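Local coordinates for protein putative streptothricin acetyltransferase (Bacillus anthracis, PDB 3PP9) that binds acetyl coenzyme A and, as a GNAT-family enzyme, probably transfers its acetyl group to streptothricin-type antibiotics, at residues I88-L93 and D105-K110. Numbering follows the deposited sequence.
Sequences IGFIVL and DITVDK. With ACO (acetyl coenzyme *a), chain D.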
loop_
_atom_site.group_PDB
_atom_site.type_symbol
_atom_site.label_atom_id
_atom_site.label_comp_id
_atom_site.label_asym_id
_atom_site.label_seq_id
_atom_site.Cartn_x
_atom_site.Cartn_y
_atom_site.Cartn_z
ATOM N N ILE A 88 2.139 -23.982 -16.583
ATOM C CA ILE A 88 2.966 -24.313 -15.409
ATOM C C ILE A 88 3.305 -23.102 -14.528
ATOM O O ILE A 88 4.026 -23.225 -13.534
ATOM C CB ILE A 88 4.265 -25.033 -15.811
ATOM C CG1 ILE A 88 5.198 -24.100 -16.603
ATOM C CG2 ILE A 88 3.927 -26.324 -16.566
ATOM C CD1 ILE A 88 6.631 -24.650 -16.808
ATOM N N GLY A 89 2.822 -21.928 -14.915
ATOM C CA GLY A 89 3.088 -20.730 -14.124
ATOM C C GLY A 89 2.394 -19.525 -14.727
ATOM O O GLY A 89 1.891 -19.606 -15.837
ATOM N N PHE A 90 2.323 -18.434 -13.976
ATOM C CA PHE A 90 1.666 -17.241 -14.464
ATOM C C PHE A 90 2.095 -16.030 -13.639
ATOM O O PHE A 90 2.688 -16.163 -12.567
ATOM C CB PHE A 90 0.135 -17.406 -14.437
ATOM C CG PHE A 90 -0.423 -17.636 -13.072
ATOM C CD1 PHE A 90 -0.619 -18.917 -12.592
ATOM C CD2 PHE A 90 -0.727 -16.578 -12.249
ATOM C CE1 PHE A 90 -1.126 -19.126 -11.313
ATOM C CE2 PHE A 90 -1.239 -16.785 -10.966
ATOM C CZ PHE A 90 -1.416 -18.060 -10.499
ATOM N N ILE A 91 1.867 -14.848 -14.198
ATOM C CA ILE A 91 2.149 -13.605 -13.515
ATOM C C ILE A 91 0.951 -12.670 -13.747
ATOM O O ILE A 91 0.425 -12.590 -14.872
ATOM C CB ILE A 91 3.511 -12.972 -13.921
ATOM C CG1 ILE A 91 3.870 -11.823 -12.993
ATOM C CG2 ILE A 91 3.501 -12.567 -15.400
ATOM C CD1 ILE A 91 5.328 -11.367 -13.146
ATOM N N VAL A 92 0.508 -12.023 -12.659
ATOM C CA VAL A 92 -0.646 -11.125 -12.643
ATOM C C VAL A 92 -0.121 -9.707 -12.417
ATOM O O VAL A 92 0.544 -9.429 -11.421
ATOM C CB VAL A 92 -1.625 -11.507 -11.516
ATOM C CG1 VAL A 92 -2.898 -10.665 -11.585
ATOM C CG2 VAL A 92 -2.008 -13.019 -11.576
ATOM N N LEU A 93 -0.443 -8.804 -13.334
ATOM C CA LEU A 93 0.054 -7.443 -13.273
ATOM C C LEU A 93 -1.020 -6.368 -13.398
ATOM O O LEU A 93 -2.025 -6.571 -14.071
ATOM C CB LEU A 93 0.953 -7.247 -14.511
ATOM C CG LEU A 93 2.145 -8.188 -14.620
ATOM C CD1 LEU A 93 2.783 -8.115 -15.990
ATOM C CD2 LEU A 93 3.157 -7.895 -13.548
ATOM N N ASP A 105 0.629 -11.212 -8.251
ATOM C CA ASP A 105 0.954 -12.608 -7.980
ATOM C C ASP A 105 1.832 -13.159 -9.073
ATOM O O ASP A 105 1.608 -12.864 -10.256
ATOM C CB ASP A 105 -0.364 -13.429 -7.935
ATOM C CG ASP A 105 -0.186 -14.935 -7.642
ATOM O OD1 ASP A 105 0.918 -15.496 -7.730
ATOM O OD2 ASP A 105 -1.246 -15.593 -7.349
ATOM N N ILE A 106 2.877 -13.865 -8.671
ATOM C CA ILE A 106 3.707 -14.596 -9.614
ATOM C C ILE A 106 3.784 -15.990 -9.009
ATOM O O ILE A 106 4.091 -16.148 -7.825
ATOM C CB ILE A 106 5.080 -13.995 -9.935
ATOM C CG1 ILE A 106 5.837 -14.917 -10.920
ATOM C CG2 ILE A 106 5.930 -13.782 -8.644
ATOM C CD1 ILE A 106 7.204 -14.409 -11.362
ATOM N N THR A 107 3.446 -16.993 -9.809
ATOM C CA THR A 107 3.494 -18.367 -9.342
ATOM C C THR A 107 4.015 -19.303 -10.405
ATOM O O THR A 107 3.613 -19.230 -11.559
ATOM C CB THR A 107 2.103 -18.892 -8.956
ATOM O OG1 THR A 107 1.619 -18.193 -7.797
ATOM C CG2 THR A 107 2.142 -20.391 -8.615
ATOM N N VAL A 108 4.936 -20.173 -9.997
ATOM C CA VAL A 108 5.422 -21.244 -10.847
ATOM C C VAL A 108 5.018 -22.531 -10.091
ATOM O O VAL A 108 5.233 -22.655 -8.866
ATOM C CB VAL A 108 6.938 -21.167 -11.112
ATOM C CG1 VAL A 108 7.451 -22.460 -11.775
ATOM C CG2 VAL A 108 7.251 -19.954 -11.981
ATOM N N ASP A 109 4.394 -23.472 -10.797
ATOM C CA ASP A 109 3.965 -24.744 -10.211
ATOM C C ASP A 109 5.157 -25.314 -9.437
ATOM O O ASP A 109 6.279 -25.350 -9.947
ATOM C CB ASP A 109 3.526 -25.679 -11.344
ATOM C CG ASP A 109 2.799 -26.949 -10.877
ATOM O OD1 ASP A 109 2.213 -26.996 -9.786
ATOM O OD2 ASP A 109 2.757 -27.908 -11.688
ATOM N N LYS A 110 4.905 -25.783 -8.219
ATOM C CA LYS A 110 5.963 -26.278 -7.339
ATOM C C LYS A 110 6.978 -27.199 -7.991
ATOM O O LYS A 110 8.190 -26.981 -7.859
ATOM C CB LYS A 110 5.370 -26.953 -6.086
ATOM C CG LYS A 110 6.428 -27.283 -5.035
ATOM C CD LYS A 110 5.815 -27.772 -3.727
ATOM C CE LYS A 110 5.211 -29.145 -3.852
ATOM N NZ LYS A 110 4.566 -29.629 -2.590
HETATM N N1A ACO D . 16.150 -19.478 -2.941
HETATM C C2A ACO D . 17.176 -18.776 -3.458
HETATM N N3A ACO D . 17.199 -18.338 -4.726
HETATM C C4A ACO D . 16.153 -18.601 -5.551
HETATM C C5A ACO D . 15.016 -19.378 -5.052
HETATM C C6A ACO D . 15.066 -19.830 -3.663
HETATM N N6A ACO D . 14.038 -20.546 -3.169
HETATM N N7A ACO D . 14.141 -19.507 -6.055
HETATM C C8A ACO D . 14.670 -18.869 -7.123
HETATM N N9A ACO D . 15.862 -18.324 -6.816
HETATM C C1B ACO D . 16.776 -17.604 -7.717
HETATM C C2B ACO D . 17.364 -18.640 -8.677
HETATM O O2B ACO D . 18.509 -19.349 -8.182
HETATM C C3B ACO D . 17.681 -17.823 -9.901
HETATM O O3B ACO D . 18.968 -17.241 -9.746
HETATM P P3B ACO D . 20.030 -17.140 -10.947
HETATM O O7A ACO D . 19.356 -16.261 -11.979
HETATM O O8A ACO D . 20.215 -18.575 -11.367
HETATM O O9A ACO D . 21.217 -16.505 -10.251
HETATM C C4B ACO D . 16.624 -16.736 -9.888
HETATM O O4B ACO D . 16.141 -16.632 -8.540
HETATM C C5B ACO D . 15.485 -17.061 -10.847
HETATM O O5B ACO D . 14.776 -18.191 -10.337
HETATM P P1A ACO D . 13.690 -18.955 -11.236
HETATM O O1A ACO D . 14.105 -20.399 -11.401
HETATM O O2A ACO D . 13.455 -18.111 -12.454
HETATM O O3A ACO D . 12.417 -18.862 -10.242
HETATM P P2A ACO D . 11.151 -19.833 -10.215
HETATM O O4A ACO D . 11.470 -20.861 -9.169
HETATM O O5A ACO D . 10.732 -20.288 -11.586
HETATM O O6A ACO D . 9.970 -18.854 -9.704
HETATM C CBP ACO D . 8.786 -18.036 -7.779
HETATM C CCP ACO D . 10.108 -18.064 -8.535
HETATM C CDP ACO D . 8.913 -17.076 -6.605
HETATM C CEP ACO D . 7.675 -17.572 -8.718
HETATM C CAP ACO D . 8.446 -19.443 -7.270
HETATM O OAP ACO D . 9.370 -19.803 -6.207
HETATM C C9P ACO D . 7.061 -19.573 -6.705
HETATM O O9P ACO D . 6.099 -19.704 -7.421
HETATM N N8P ACO D . 6.903 -19.553 -5.375
HETATM C C7P ACO D . 5.605 -19.733 -4.720
HETATM C C6P ACO D . 4.653 -18.586 -4.936
HETATM C C5P ACO D . 5.295 -17.319 -4.446
HETATM O O5P ACO D . 5.929 -17.286 -3.408
HETATM N N4P ACO D . 5.139 -16.249 -5.194
HETATM C C3P ACO D . 5.681 -14.944 -4.864
HETATM C C2P ACO D . 4.727 -14.318 -3.849
HETATM S S1P ACO D . 4.916 -12.550 -3.758
HETATM C C ACO D . 4.077 -12.021 -5.126
HETATM O O ACO D . 3.567 -12.820 -5.882
HETATM C CH3 ACO D . 3.990 -10.558 -5.393
#
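Phe90 and Thr107 face each other as an antiparallel hydrogen-bonded pair, with Phe90 N giving to Thr107 O at 2.9 Å and Thr107 N returning a bond to Phe90 O. Val92 N to Asp105 O (2.8 Å) and Asp109 N to Ile88 O (2.8 Å) extend the pairing on either side, the latter beyond the regular strand. Between them, the non-hydrogen-bonded pairs Gly89–Val108 and Ile91–Ile106 bring the CA atoms closer together, and the CA of Ile91 makes a CH···O contact with Asp105 O.

On the face bearing Phe90, chi1 of 61° puts CG between the backbone N and the carbonyl carbon, and the ring leans toward the neighbouring strand. Thr107 CB lies over one ring face in a CH-pi contact, 4.3 Å from the Phe90 centroid, while Asp105 OD2 meets the ring edge. Thr107 OG1 donates to the syn lone pair of Asp105 OD1 (2.8 Å), which steadies the carboxylate beside the ring. On the other face, Ile91 CG1 packs against Ile106 CB at 3.9 Å.

As is characteristic of the GNAT fold, one edge of strand 101-108 pairs in the hairpin while the other holds the pantetheine arm of acetyl-CoA much as a further strand would be held. Ile106 O accepts from N4P of the cofactor (2.8 Å), Val108 N gives to its O9P (2.9 Å), and Ile106 N donates a hydrogen bond to the acetyl oxygen, O.

Strand 86-95 lies between 76-83 and 101-108 in the central sheet; helix 117-131 packs against the face carrying Val108, where Val117 touches both Val108 and Ile88.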